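Local coordinates for protein alpha,alpha-trehalose-phosphate synthase (UDP-forming) (Burkholderia vietnamiensis, PDB 5TVG) that belongs to glycosyltransferase family 20, in the GT-B clan, and holds uridine-5'-diphosphate in this model, at residues Ser270-Asp275 with Val281-Ser286; Leu409-Asn412 with Gln418-Asp421; Glu181-Met186 with Ser204-Arg209; Gly219-His224 with Val228-Tyr233. All coordinates share one frame; numbering follows the deposited sequence.

Along the chain the order is contact 3, contact 4, contact 1, contact 2. Contacts 3 and 4 touch, with centres 10 Å apart. Helix 197-209, which forms half of contact 3, packs on the 220-223/226-232 hairpin of contact 4 near one end of the mixed sheet. Contacts 1 and 2 also touch, with centres 14 Å apart. They share the parallel six-stranded sheet, and M419 of helix 416-428 meets S286 of helix 280-293. Centres of contacts from different pairs lie 33 to 35 Å apart. This is consistent with the two Rossmann-like halves of a GT-B protein. Contact 1 supplies part of the UDP pocket. Contacts 2 and 3 both touch the second subunit.

Contact 1: Ser270-Asp275 with Val281-Ser286; sequences SVDRLD and VERFQS. With UDP (uridine-5'-diphosphate), chain I.
R283 reaches from helix 280-293 to D272, just past the end of strand 266-271, and joins it in a two-pronged salt bridge. NH2 of R283 binds OD1 of D272 at 2.6 Å, and NH1 of R283 binds OD2 of D272 at 2.8 Å. Both acceptors lie close to the guanidinium plane. The carboxylate oxygens are met from above their plane, and the two planes are 52° apart. R283 leaves the helix with CG anti to the backbone N (chi1 -170°) and bends only at chi3. This is the tight, buried part. Its charged atoms have further partners: Q305 also bonds OD1 of D272, and T368 takes NE of R283. S270 borders the guanidinium, and its OG is bonded to the backbone O of Y366.

Beyond D272 the two segments separate, and the partly exposed R273 turns to the ligand instead. Its NE donates to O3B of UDP at 2.7 Å in a nearly straight bond (169°), and its NH2 donates to O2B of UDP at 2.9 Å. D275 OD2 accepts from NH1 of R273 at 3.0 Å, using its anti lone pair, and so should help fix the guanidinium. V271 CG1 packs on the uracil at C5, 3.5 Å away. The contact joins the first strand and helix of a beta-alpha-beta unit, with the UDP pocket at the strand's C-terminal end, as in Rossmann-like nucleotide-binding domains.

Contact 2: Leu409-Asn412 with Gln418-Asp421; sequences LLVN and QMAD
The flat carboxamide of Q418 lies against the backbone of V411 and N412. V411 CA stands over one of its faces, 3.7 Å from Q418 OE1. N412 N is on the same side and donates to Q418 OE1 at 3.0 Å. This bond is straight at the hydrogen (178°), but the donor sits 38° above the carbonyl plane. At the other end of the amide, a water accepts a weak bond from Q418 NE2 and donates to L410 O, 3.2 Å away. Q418 can span the gap because its CG is anti to the backbone N (chi1 -173°) and the chain stays extended beyond it.

Next to this polar link is an apolar one. M419, bent at chi2 and chi3, lays its SD against V411 CG2 at 3.6 Å, and the two side chains cross at about a right angle. The N412 side chain turns elsewhere: its ND2 donates to R174 O of the second subunit. Strand 409-411 is the outermost strand of the parallel sheet within this chain, and helix 416-428 packs beside it. A helix side chain thus satisfies the backbone N-H just after the strand, while V411 and M419, both buried, pack beside that bond.

Contact 3: Glu181-Met186 with Ser204-Arg209; sequences ELVKFM and SDYIER
V183 and Y206 meet through their first torsions. The Y206 ring swings out with CG anti to the backbone N (chi1 -176°). V183 CG1 is also anti to its own N (chi1 167°), which leaves CG2 beside that N and turned to the ring. V183 CG2 then sits over one face of Y206, 3.9 Å from the ring centroid and 23° off the normal. This is a CH-pi contact. It is displaced toward the rim, and the nearest ring atom is Y206 CE1, 3.6 Å from V183 CG2. The other methyl serves the second partner: V183 CG1 packs on I207 CG1 at 3.8 Å. One valine thus fits against two consecutive residues of the facing helix.

Helix 179-186 is in the crossover between the parallel strands 159-162 and 191-194 of the mixed sheet, and helix 197-209 follows the second strand. This is consistent with helices flanking the sheet of a Rossmann-like domain. Y206 reaches back toward the start of the first helix, where its OH is hydrogen-bonded to H179 ND1. L173 and P170 of helix 170-173 also touch the Y206 side chain. Elsewhere, D205 forms a salt bridge with R209 of the second subunit, and R209 with D205 of that subunit.

Contact 4: Gly219-His224 with Val228-Tyr233; sequences GMLHAH and VKVAAY
L221 and V228 form an antiparallel hydrogen-bonded pair, in a hairpin whose short strand axes run at 134°, well short of antiparallel. L221 N donates to V228 O at 2.8 Å, and V228 N returns a bond to L221 O at 2.8 Å. M220 and K229 make the adjacent non-hydrogen-bonded pair. Here M220 CA comes within 3.3 Å of V228 O in a CA-H...O contact. The ladder continues to G219, whose O accepts from V230 N at 3.1 Å. G219 is poorly ordered, so this end is less sharply defined.

M220 and K229 share one face of the sheet. M220 bends at chi2 and chi3 and brings its SD back over K229, 3.7 Å from K229 CB. K229 is extended up to its last torsion, with CG anti to the backbone N (chi1 -178°). L221 and V228 lie on the other face. There L221 CD1 reaches diagonally to V230 CG2, at 3.8 Å, in a buried apolar contact.

Strand 226-232 joins the hairpin to the parallel part of the sheet, through backbone bonds of K229 and A231 to D190 and to A192 and F194 of strand 191-194. On the far side, H222 pairs with T214 of strand 213-216. Helix 197-209 packs over L221 and V230 with S204, while D460 of helix 450-461 touches K229.

Contact 1: Ser270-Asp275 with Val281-Ser286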
loop_
_atom_site.group_PDB
_atom_site.type_symbol
_atom_site.label_atom_id
_atom_site.label_comp_id
_atom_site.label_asym_id
_atom_site.label_seq_id
_atom_site.Cartn_x
_atom_site.Cartn_y
_atom_site.Cartn_z
ATOM N N SER A 270 10.670 26.204 -5.467
ATOM C CA SER A 270 9.269 25.980 -5.126
ATOM C C SER A 270 9.110 26.100 -3.621
ATOM O O SER A 270 9.974 25.645 -2.872
ATOM C CB SER A 270 8.776 24.597 -5.546
ATOM O OG SER A 270 8.636 24.514 -6.936
ATOM N N VAL A 271 8.007 26.715 -3.184
ATOM C CA VAL A 271 7.602 26.755 -1.773
ATOM C C VAL A 271 6.115 26.417 -1.713
ATOM O O VAL A 271 5.297 27.106 -2.347
ATOM C CB VAL A 271 7.857 28.120 -1.101
ATOM C CG1 VAL A 271 7.285 28.093 0.336
ATOM C CG2 VAL A 271 9.356 28.447 -1.043
ATOM N N ASP A 272 5.768 25.356 -0.972
ATOM C CA ASP A 272 4.386 24.885 -0.891
ATOM C C ASP A 272 4.170 24.180 0.443
ATOM O O ASP A 272 5.020 23.392 0.854
ATOM C CB ASP A 272 4.038 23.861 -2.002
ATOM C CG ASP A 272 4.324 24.362 -3.411
ATOM O OD1 ASP A 272 5.503 24.557 -3.767
ATOM O OD2 ASP A 272 3.357 24.524 -4.191
ATOM N N ARG A 273 3.008 24.378 1.074
ATOM C CA ARG A 273 2.576 23.388 2.072
ATOM C C ARG A 273 2.473 22.021 1.386
ATOM O O ARG A 273 2.228 21.913 0.181
ATOM C CB ARG A 273 1.223 23.737 2.700
ATOM C CG ARG A 273 1.164 24.964 3.650
ATOM C CD ARG A 273 -0.309 25.238 4.130
ATOM N NE ARG A 273 -1.195 25.437 2.976
ATOM C CZ ARG A 273 -2.105 24.552 2.547
ATOM N NH1 ARG A 273 -2.292 23.401 3.199
ATOM N NH2 ARG A 273 -2.816 24.811 1.438
ATOM N N LEU A 274 2.712 20.968 2.146
ATOM C CA LEU A 274 2.672 19.624 1.578
ATOM C C LEU A 274 1.214 19.154 1.480
ATOM O O LEU A 274 0.755 18.254 2.183
ATOM C CB LEU A 274 3.554 18.692 2.395
ATOM C CG LEU A 274 4.390 17.695 1.549
ATOM C CD1 LEU A 274 5.336 16.910 2.448
ATOM C CD2 LEU A 274 3.483 16.735 0.770
ATOM N N ASP A 275 0.482 19.796 0.574
ATOM C CA ASP A 275 -0.936 19.553 0.342
ATOM C C ASP A 275 -1.107 18.835 -0.990
ATOM O O ASP A 275 -0.340 19.071 -1.931
ATOM C CB ASP A 275 -1.721 20.904 0.334
ATOM C CG ASP A 275 -3.214 20.731 0.573
ATOM O OD1 ASP A 275 -3.871 20.069 -0.264
ATOM O OD2 ASP A 275 -3.737 21.260 1.605
ATOM N N VAL A 281 3.807 15.865 -6.726
ATOM C CA VAL A 281 4.294 14.658 -7.418
ATOM C C VAL A 281 4.432 14.934 -8.911
ATOM O O VAL A 281 5.480 14.669 -9.523
ATOM C CB VAL A 281 3.363 13.451 -7.160
ATOM C CG1 VAL A 281 3.795 12.188 -7.977
ATOM C CG2 VAL A 281 3.279 13.148 -5.690
ATOM N N GLU A 282 3.377 15.485 -9.518
ATOM C CA GLU A 282 3.444 15.860 -10.930
ATOM C C GLU A 282 4.605 16.805 -11.169
ATOM O O GLU A 282 5.359 16.665 -12.151
ATOM C CB GLU A 282 2.128 16.513 -11.361
ATOM C CG GLU A 282 0.928 15.555 -11.362
ATOM C CD GLU A 282 0.321 15.345 -10.000
ATOM O OE1 GLU A 282 -0.645 14.563 -9.918
ATOM O OE2 GLU A 282 0.788 15.959 -9.011
ATOM N N ARG A 283 4.812 17.716 -10.224
ATOM C CA ARG A 283 5.894 18.675 -10.334
ATOM C C ARG A 283 7.251 17.976 -10.331
ATOM O O ARG A 283 8.095 18.232 -11.198
ATOM C CB ARG A 283 5.783 19.677 -9.189
ATOM C CG ARG A 283 6.695 20.844 -9.340
ATOM C CD ARG A 283 6.586 21.802 -8.156
ATOM N NE ARG A 283 5.223 22.262 -7.937
ATOM C CZ ARG A 283 4.888 23.004 -6.893
ATOM N NH1 ARG A 283 3.622 23.389 -6.730
ATOM N NH2 ARG A 283 5.833 23.340 -6.001
ATOM N N PHE A 284 7.470 17.059 -9.378
ATOM C CA PHE A 284 8.737 16.330 -9.329
ATOM C C PHE A 284 8.941 15.503 -10.598
ATOM O O PHE A 284 10.025 15.502 -11.187
ATOM C CB PHE A 284 8.783 15.395 -8.097
ATOM C CG PHE A 284 9.069 16.087 -6.796
ATOM C CD1 PHE A 284 8.762 17.439 -6.610
ATOM C CD2 PHE A 284 9.616 15.374 -5.736
ATOM C CE1 PHE A 284 9.011 18.069 -5.404
ATOM C CE2 PHE A 284 9.868 15.992 -4.516
ATOM C CZ PHE A 284 9.563 17.341 -4.337
ATOM N N GLN A 285 7.921 14.746 -10.999
ATOM C CA GLN A 285 8.086 13.880 -12.166
ATOM C C GLN A 285 8.348 14.682 -13.439
ATOM O O GLN A 285 9.044 14.192 -14.323
ATOM C CB GLN A 285 6.866 12.968 -12.321
ATOM C CG GLN A 285 6.748 11.992 -11.169
ATOM C CD GLN A 285 5.464 11.208 -11.183
ATOM O OE1 GLN A 285 4.484 11.621 -11.785
ATOM N NE2 GLN A 285 5.454 10.069 -10.496
ATOM N N SER A 286 7.827 15.919 -13.537
ATOM C CA SER A 286 8.055 16.731 -14.734
ATOM C C SER A 286 9.479 17.262 -14.782
ATOM O O SER A 286 10.065 17.402 -15.869
ATOM C CB SER A 286 7.056 17.876 -14.807
ATOM O OG SER A 286 5.742 17.366 -14.941
HETATM N N1 UDP I . 4.751 30.544 3.539
HETATM C C2 UDP I . 5.736 30.877 4.451
HETATM N N3 UDP I . 6.585 29.857 4.795
HETATM C C4 UDP I . 6.551 28.556 4.335
HETATM C C5 UDP I . 5.493 28.278 3.392
HETATM C C6 UDP I . 4.638 29.263 3.043
HETATM O O2 UDP I . 5.867 32.002 4.905
HETATM O O4 UDP I . 7.391 27.735 4.761
HETATM C "C1'" UDP I . 3.806 31.615 3.147
HETATM C "C2'" UDP I . 3.965 32.179 1.734
HETATM O "O2'" UDP I . 4.867 33.267 1.795
HETATM C "C3'" UDP I . 2.556 32.701 1.464
HETATM C "C4'" UDP I . 1.684 31.670 2.168
HETATM O "O4'" UDP I . 2.492 31.111 3.225
HETATM O "O3'" UDP I . 2.308 34.029 1.909
HETATM C "C5'" UDP I . 1.291 30.543 1.256
HETATM O "O5'" UDP I . 0.012 30.944 0.768
HETATM P PA UDP I . -0.489 30.515 -0.651
HETATM O O1A UDP I . -1.623 31.426 -0.972
HETATM O O2A UDP I . 0.655 30.443 -1.649
HETATM O O3A UDP I . -1.035 29.029 -0.447
HETATM P PB UDP I . -1.693 28.424 0.865
HETATM O O1B UDP I . -2.518 29.580 1.440
HETATM O O2B UDP I . -2.742 27.461 0.332
HETATM O O3B UDP I . -0.679 27.816 1.770
#

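Contact 2: Leu409-Asn412 with Gln418-Asp421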
loop_
_atom_site.group_PDB
_atom_site.type_symbol
_atom_site.label_atom_id
_atom_site.label_comp_id
_atom_site.label_asym_id
_atom_site.label_seq_id
_atom_site.Cartn_x
_atom_site.Cartn_y
_atom_site.Cartn_z
ATOM N N LEU A 409 4.519 31.774 -17.644
ATOM C CA LEU A 409 4.380 30.608 -18.513
ATOM C C LEU A 409 3.316 29.704 -17.904
ATOM O O LEU A 409 3.548 29.087 -16.860
ATOM C CB LEU A 409 5.709 29.863 -18.665
ATOM C CG LEU A 409 6.825 30.433 -19.532
ATOM C CD1 LEU A 409 8.074 29.535 -19.418
ATOM C CD2 LEU A 409 6.373 30.530 -21.031
ATOM N N LEU A 410 2.134 29.660 -18.519
ATOM C CA LEU A 410 1.028 28.862 -17.989
ATOM C C LEU A 410 1.118 27.411 -18.440
ATOM O O LEU A 410 1.394 27.131 -19.605
ATOM C CB LEU A 410 -0.317 29.448 -18.421
ATOM C CG LEU A 410 -0.587 30.824 -17.841
ATOM C CD1 LEU A 410 -1.921 31.388 -18.361
ATOM C CD2 LEU A 410 -0.522 30.806 -16.292
ATOM N N VAL A 411 0.887 26.486 -17.513
ATOM C CA VAL A 411 0.969 25.064 -17.827
ATOM C C VAL A 411 -0.216 24.321 -17.232
ATOM O O VAL A 411 -0.807 24.735 -16.221
ATOM C CB VAL A 411 2.280 24.426 -17.317
ATOM C CG1 VAL A 411 3.482 25.045 -18.057
ATOM C CG2 VAL A 411 2.396 24.578 -15.788
ATOM N N ASN A 412 -0.535 23.196 -17.861
ATOM C CA ASN A 412 -1.475 22.244 -17.316
ATOM C C ASN A 412 -0.671 21.168 -16.592
ATOM O O ASN A 412 0.042 20.410 -17.252
ATOM C CB ASN A 412 -2.313 21.635 -18.436
ATOM C CG ASN A 412 -3.399 20.725 -17.913
ATOM O OD1 ASN A 412 -3.220 20.055 -16.896
ATOM N ND2 ASN A 412 -4.537 20.693 -18.604
ATOM N N GLN A 418 4.478 19.081 -21.252
ATOM C CA GLN A 418 4.401 20.536 -21.346
ATOM C C GLN A 418 5.155 21.203 -20.191
ATOM O O GLN A 418 5.833 22.233 -20.382
ATOM C CB GLN A 418 2.945 21.017 -21.363
ATOM C CG GLN A 418 2.822 22.546 -21.633
ATOM C CD GLN A 418 1.444 23.153 -21.287
ATOM O OE1 GLN A 418 0.677 22.587 -20.505
ATOM N NE2 GLN A 418 1.124 24.304 -21.901
ATOM N N MET A 419 5.032 20.653 -18.974
ATOM C CA MET A 419 5.720 21.259 -17.829
ATOM C C MET A 419 7.234 21.181 -17.987
ATOM O O MET A 419 7.945 22.150 -17.697
ATOM C CB MET A 419 5.288 20.571 -16.526
ATOM C CG MET A 419 3.813 20.763 -16.194
ATOM S SD MET A 419 3.515 21.394 -14.526
ATOM C CE MET A 419 3.852 19.956 -13.464
ATOM N N ALA A 420 7.738 20.028 -18.457
ATOM C CA ALA A 420 9.163 19.865 -18.690
ATOM C C ALA A 420 9.641 20.831 -19.766
ATOM O O ALA A 420 10.698 21.457 -19.618
ATOM C CB ALA A 420 9.463 18.410 -19.124
ATOM N N ASP A 421 8.883 20.950 -20.866
ATOM C CA ASP A 421 9.225 21.924 -21.900
ATOM C C ASP A 421 9.223 23.357 -21.340
ATOM O O ASP A 421 10.134 24.153 -21.634
ATOM C CB ASP A 421 8.240 21.816 -23.068
ATOM C CG ASP A 421 8.408 20.529 -23.861
ATOM O OD1 ASP A 421 9.469 19.882 -23.739
ATOM O OD2 ASP A 421 7.466 20.170 -24.602
HETATM O O HOH W 1 -0.608 26.867 -22.087
#

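Contact 3: Glu181-Met186 with Ser204-Arg209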
loop_
_atom_site.group_PDB
_atom_site.type_symbol
_atom_site.label_atom_id
_atom_site.label_comp_id
_atom_site.label_asym_id
_atom_site.label_seq_id
_atom_site.Cartn_x
_atom_site.Cartn_y
_atom_site.Cartn_z
ATOM N N GLU A 181 -27.967 22.878 2.171
ATOM C CA GLU A 181 -28.001 23.587 3.439
ATOM C C GLU A 181 -26.893 24.619 3.521
ATOM O O GLU A 181 -27.118 25.751 3.982
ATOM C CB GLU A 181 -27.855 22.592 4.603
ATOM C CG GLU A 181 -28.186 23.184 5.941
ATOM C CD GLU A 181 -28.227 22.157 7.052
ATOM O OE1 GLU A 181 -27.233 21.435 7.241
ATOM O OE2 GLU A 181 -29.286 22.044 7.690
ATOM N N LEU A 182 -25.689 24.241 3.081
ATOM C CA LEU A 182 -24.538 25.139 3.143
ATOM C C LEU A 182 -24.734 26.356 2.239
ATOM O O LEU A 182 -24.388 27.481 2.619
ATOM C CB LEU A 182 -23.274 24.375 2.742
ATOM C CG LEU A 182 -22.769 23.260 3.687
ATOM C CD1 LEU A 182 -21.611 22.532 3.059
ATOM C CD2 LEU A 182 -22.346 23.820 5.041
ATOM N N VAL A 183 -25.284 26.160 1.039
ATOM C CA VAL A 183 -25.564 27.317 0.191
ATOM C C VAL A 183 -26.637 28.191 0.837
ATOM O O VAL A 183 -26.542 29.420 0.825
ATOM C CB VAL A 183 -25.981 26.864 -1.219
ATOM C CG1 VAL A 183 -26.569 28.031 -2.006
ATOM C CG2 VAL A 183 -24.811 26.211 -1.959
ATOM N N LYS A 184 -27.660 27.573 1.431
ATOM C CA LYS A 184 -28.649 28.341 2.181
ATOM C C LYS A 184 -27.984 29.174 3.274
ATOM O O LYS A 184 -28.296 30.363 3.439
ATOM C CB LYS A 184 -29.702 27.407 2.788
ATOM C CG LYS A 184 -30.703 28.126 3.708
ATOM C CD LYS A 184 -31.944 27.298 3.992
ATOM C CE LYS A 184 -31.637 26.054 4.840
ATOM N NZ LYS A 184 -31.305 26.402 6.251
ATOM N N PHE A 185 -27.059 28.565 4.029
ATOM C CA PHE A 185 -26.329 29.307 5.055
ATOM C C PHE A 185 -25.564 30.483 4.459
ATOM O O PHE A 185 -25.516 31.570 5.046
ATOM C CB PHE A 185 -25.371 28.376 5.806
ATOM C CG PHE A 185 -26.071 27.395 6.717
ATOM C CD1 PHE A 185 -27.399 27.594 7.079
ATOM C CD2 PHE A 185 -25.424 26.236 7.154
ATOM C CE1 PHE A 185 -28.063 26.689 7.914
ATOM C CE2 PHE A 185 -26.075 25.325 7.977
ATOM C CZ PHE A 185 -27.399 25.557 8.364
ATOM N N MET A 186 -24.970 30.286 3.294
ATOM C CA MET A 186 -24.158 31.338 2.695
ATOM C C MET A 186 -24.993 32.540 2.323
ATOM O O MET A 186 -24.466 33.654 2.242
ATOM C CB MET A 186 -23.450 30.814 1.445
ATOM C CG MET A 186 -22.450 29.703 1.742
ATOM S SD MET A 186 -21.666 28.984 0.299
ATOM C CE MET A 186 -20.513 30.239 -0.132
ATOM N N SER A 204 -23.193 31.318 -8.232
ATOM C CA SER A 204 -24.415 31.775 -8.886
ATOM C C SER A 204 -25.024 30.664 -9.717
ATOM O O SER A 204 -26.256 30.514 -9.748
ATOM C CB SER A 204 -24.128 32.988 -9.780
ATOM O OG SER A 204 -23.556 34.021 -9.015
ATOM N N ASP A 205 -24.167 29.875 -10.402
ATOM C CA ASP A 205 -24.660 28.767 -11.213
ATOM C C ASP A 205 -25.470 27.798 -10.367
ATOM O O ASP A 205 -26.556 27.360 -10.774
ATOM C CB ASP A 205 -23.485 28.015 -11.893
ATOM C CG ASP A 205 -22.979 28.715 -13.169
ATOM O OD1 ASP A 205 -23.663 29.627 -13.685
ATOM O OD2 ASP A 205 -21.899 28.345 -13.676
ATOM N N TYR A 206 -24.985 27.483 -9.170
ATOM C CA TYR A 206 -25.734 26.592 -8.289
ATOM C C TYR A 206 -27.119 27.160 -7.998
ATOM O O TYR A 206 -28.135 26.466 -8.116
ATOM C CB TYR A 206 -24.949 26.349 -6.987
ATOM C CG TYR A 206 -25.613 25.366 -6.046
ATOM C CD1 TYR A 206 -26.633 25.771 -5.185
ATOM C CD2 TYR A 206 -25.213 24.033 -6.013
ATOM C CE1 TYR A 206 -27.244 24.865 -4.322
ATOM C CE2 TYR A 206 -25.797 23.127 -5.159
ATOM C CZ TYR A 206 -26.819 23.536 -4.319
ATOM O OH TYR A 206 -27.404 22.603 -3.480
ATOM N N ILE A 207 -27.174 28.427 -7.605
ATOM C CA ILE A 207 -28.449 29.028 -7.225
ATOM C C ILE A 207 -29.381 29.163 -8.425
ATOM O O ILE A 207 -30.574 28.849 -8.346
ATOM C CB ILE A 207 -28.179 30.370 -6.520
ATOM C CG1 ILE A 207 -27.742 30.038 -5.074
ATOM C CG2 ILE A 207 -29.395 31.294 -6.611
ATOM C CD1 ILE A 207 -27.223 31.180 -4.274
ATOM N N GLU A 208 -28.856 29.570 -9.568
ATOM C CA GLU A 208 -29.741 29.779 -10.707
ATOM C C GLU A 208 -30.212 28.454 -11.290
ATOM O O GLU A 208 -31.411 28.245 -11.501
ATOM C CB GLU A 208 -29.033 30.656 -11.734
ATOM C CG GLU A 208 -28.939 32.108 -11.231
ATOM C CD GLU A 208 -28.082 33.006 -12.105
ATOM O OE1 GLU A 208 -26.953 33.333 -11.686
ATOM O OE2 GLU A 208 -28.533 33.388 -13.202
ATOM N N ARG A 209 -29.286 27.535 -11.541
ATOM C CA ARG A 209 -29.654 26.315 -12.242
ATOM C C ARG A 209 -30.426 25.344 -11.354
ATOM O O ARG A 209 -31.090 24.446 -11.876
ATOM C CB ARG A 209 -28.391 25.673 -12.808
ATOM C CG ARG A 209 -27.866 26.476 -13.989
ATOM C CD ARG A 209 -26.444 26.118 -14.362
ATOM N NE ARG A 209 -26.005 26.886 -15.524
ATOM C CZ ARG A 209 -25.004 26.516 -16.319
ATOM N NH1 ARG A 209 -24.352 25.386 -16.065
ATOM N NH2 ARG A 209 -24.675 27.256 -17.371
#

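Contact 4: Gly219-His224 with Val228-Tyr233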
loop_
_atom_site.group_PDB
_atom_site.type_symbol
_atom_site.label_atom_id
_atom_site.label_comp_id
_atom_site.label_asym_id
_atom_site.label_seq_id
_atom_site.Cartn_x
_atom_site.Cartn_y
_atom_site.Cartn_z
ATOM N N GLY A 219 -25.443 42.107 -9.963
ATOM C CA GLY A 219 -24.601 41.379 -9.030
ATOM C C GLY A 219 -25.247 40.955 -7.724
ATOM O O GLY A 219 -24.560 40.342 -6.882
ATOM N N MET A 220 -26.533 41.259 -7.517
ATOM C CA MET A 220 -27.241 40.853 -6.308
ATOM C C MET A 220 -28.012 39.577 -6.593
ATOM O O MET A 220 -28.735 39.496 -7.592
ATOM C CB MET A 220 -28.202 41.953 -5.856
ATOM C CG MET A 220 -27.499 43.269 -5.728
ATOM S SD MET A 220 -26.302 43.339 -4.395
ATOM C CE MET A 220 -27.388 43.374 -2.951
ATOM N N LEU A 221 -27.909 38.611 -5.685
ATOM C CA LEU A 221 -28.651 37.367 -5.803
ATOM C C LEU A 221 -29.803 37.410 -4.809
ATOM O O LEU A 221 -29.624 37.830 -3.666
ATOM C CB LEU A 221 -27.762 36.153 -5.566
ATOM C CG LEU A 221 -27.152 35.422 -6.778
ATOM C CD1 LEU A 221 -26.094 36.239 -7.520
ATOM C CD2 LEU A 221 -26.558 34.128 -6.342
ATOM N N HIS A 222 -30.986 37.015 -5.265
ATOM C CA HIS A 222 -32.193 36.941 -4.451
ATOM C C HIS A 222 -32.476 35.459 -4.229
ATOM O O HIS A 222 -32.845 34.746 -5.166
ATOM C CB HIS A 222 -33.367 37.634 -5.148
ATOM C CG HIS A 222 -33.228 39.123 -5.220
ATOM N ND1 HIS A 222 -34.155 39.988 -4.669
ATOM C CD2 HIS A 222 -32.254 39.903 -5.753
ATOM C CE1 HIS A 222 -33.761 41.233 -4.870
ATOM N NE2 HIS A 222 -32.605 41.208 -5.512
ATOM N N ALA A 223 -32.272 34.992 -3.000
ATOM C CA ALA A 223 -32.404 33.573 -2.696
ATOM C C ALA A 223 -32.680 33.433 -1.209
ATOM O O ALA A 223 -32.249 34.269 -0.408
ATOM C CB ALA A 223 -31.140 32.771 -3.077
ATOM N N HIS A 224 -33.432 32.388 -0.856
ATOM C CA HIS A 224 -33.725 32.069 0.548
ATOM C C HIS A 224 -34.229 33.297 1.309
ATOM O O HIS A 224 -33.838 33.556 2.451
ATOM C CB HIS A 224 -32.495 31.471 1.237
ATOM C CG HIS A 224 -32.089 30.144 0.684
ATOM N ND1 HIS A 224 -32.848 29.005 0.851
ATOM C CD2 HIS A 224 -30.991 29.768 -0.014
ATOM C CE1 HIS A 224 -32.245 27.989 0.259
ATOM N NE2 HIS A 224 -31.109 28.422 -0.261
ATOM N N VAL A 228 -28.194 39.102 -1.557
ATOM C CA VAL A 228 -26.783 38.864 -1.314
ATOM C C VAL A 228 -25.974 39.517 -2.425
ATOM O O VAL A 228 -26.221 39.273 -3.611
ATOM C CB VAL A 228 -26.474 37.351 -1.269
ATOM C CG1 VAL A 228 -24.999 37.095 -0.955
ATOM C CG2 VAL A 228 -27.402 36.638 -0.289
ATOM N N LYS A 229 -24.983 40.309 -2.046
ATOM C CA LYS A 229 -24.001 40.769 -3.015
ATOM C C LYS A 229 -22.981 39.658 -3.249
ATOM O O LYS A 229 -22.360 39.161 -2.298
ATOM C CB LYS A 229 -23.323 42.047 -2.522
ATOM C CG LYS A 229 -22.311 42.613 -3.514
ATOM C CD LYS A 229 -21.538 43.801 -2.931
ATOM C CE LYS A 229 -20.659 44.506 -3.979
ATOM N NZ LYS A 229 -21.413 45.249 -4.994
ATOM N N VAL A 230 -22.837 39.239 -4.504
ATOM C CA VAL A 230 -21.890 38.201 -4.904
ATOM C C VAL A 230 -20.817 38.875 -5.744
ATOM O O VAL A 230 -21.112 39.448 -6.798
ATOM C CB VAL A 230 -22.592 37.070 -5.669
ATOM C CG1 VAL A 230 -21.590 36.054 -6.223
ATOM C CG2 VAL A 230 -23.581 36.362 -4.726
ATOM N N ALA A 231 -19.566 38.803 -5.298
ATOM C CA ALA A 231 -18.529 39.583 -5.962
ATOM C C ALA A 231 -17.195 38.877 -5.782
ATOM O O ALA A 231 -17.060 37.986 -4.942
ATOM C CB ALA A 231 -18.472 41.028 -5.417
ATOM N N ALA A 232 -16.213 39.283 -6.590
ATOM C CA ALA A 232 -14.862 38.757 -6.504
ATOM C C ALA A 232 -13.911 39.826 -5.972
ATOM O O ALA A 232 -13.944 40.981 -6.412
ATOM C CB ALA A 232 -14.371 38.244 -7.877
ATOM N N TYR A 233 -13.044 39.428 -5.054
ATOM C CA TYR A 233 -12.016 40.295 -4.480
ATOM C C TYR A 233 -10.721 39.496 -4.464
ATOM O O TYR A 233 -10.349 38.937 -3.421
ATOM C CB TYR A 233 -12.365 40.721 -3.043
ATOM C CG TYR A 233 -13.774 41.203 -2.817
ATOM C CD1 TYR A 233 -14.826 40.302 -2.742
ATOM C CD2 TYR A 233 -14.045 42.556 -2.576
ATOM C CE1 TYR A 233 -16.117 40.733 -2.524
ATOM C CE2 TYR A 233 -15.323 42.991 -2.314
ATOM C CZ TYR A 233 -16.358 42.087 -2.283
ATOM O OH TYR A 233 -17.641 42.509 -2.034
#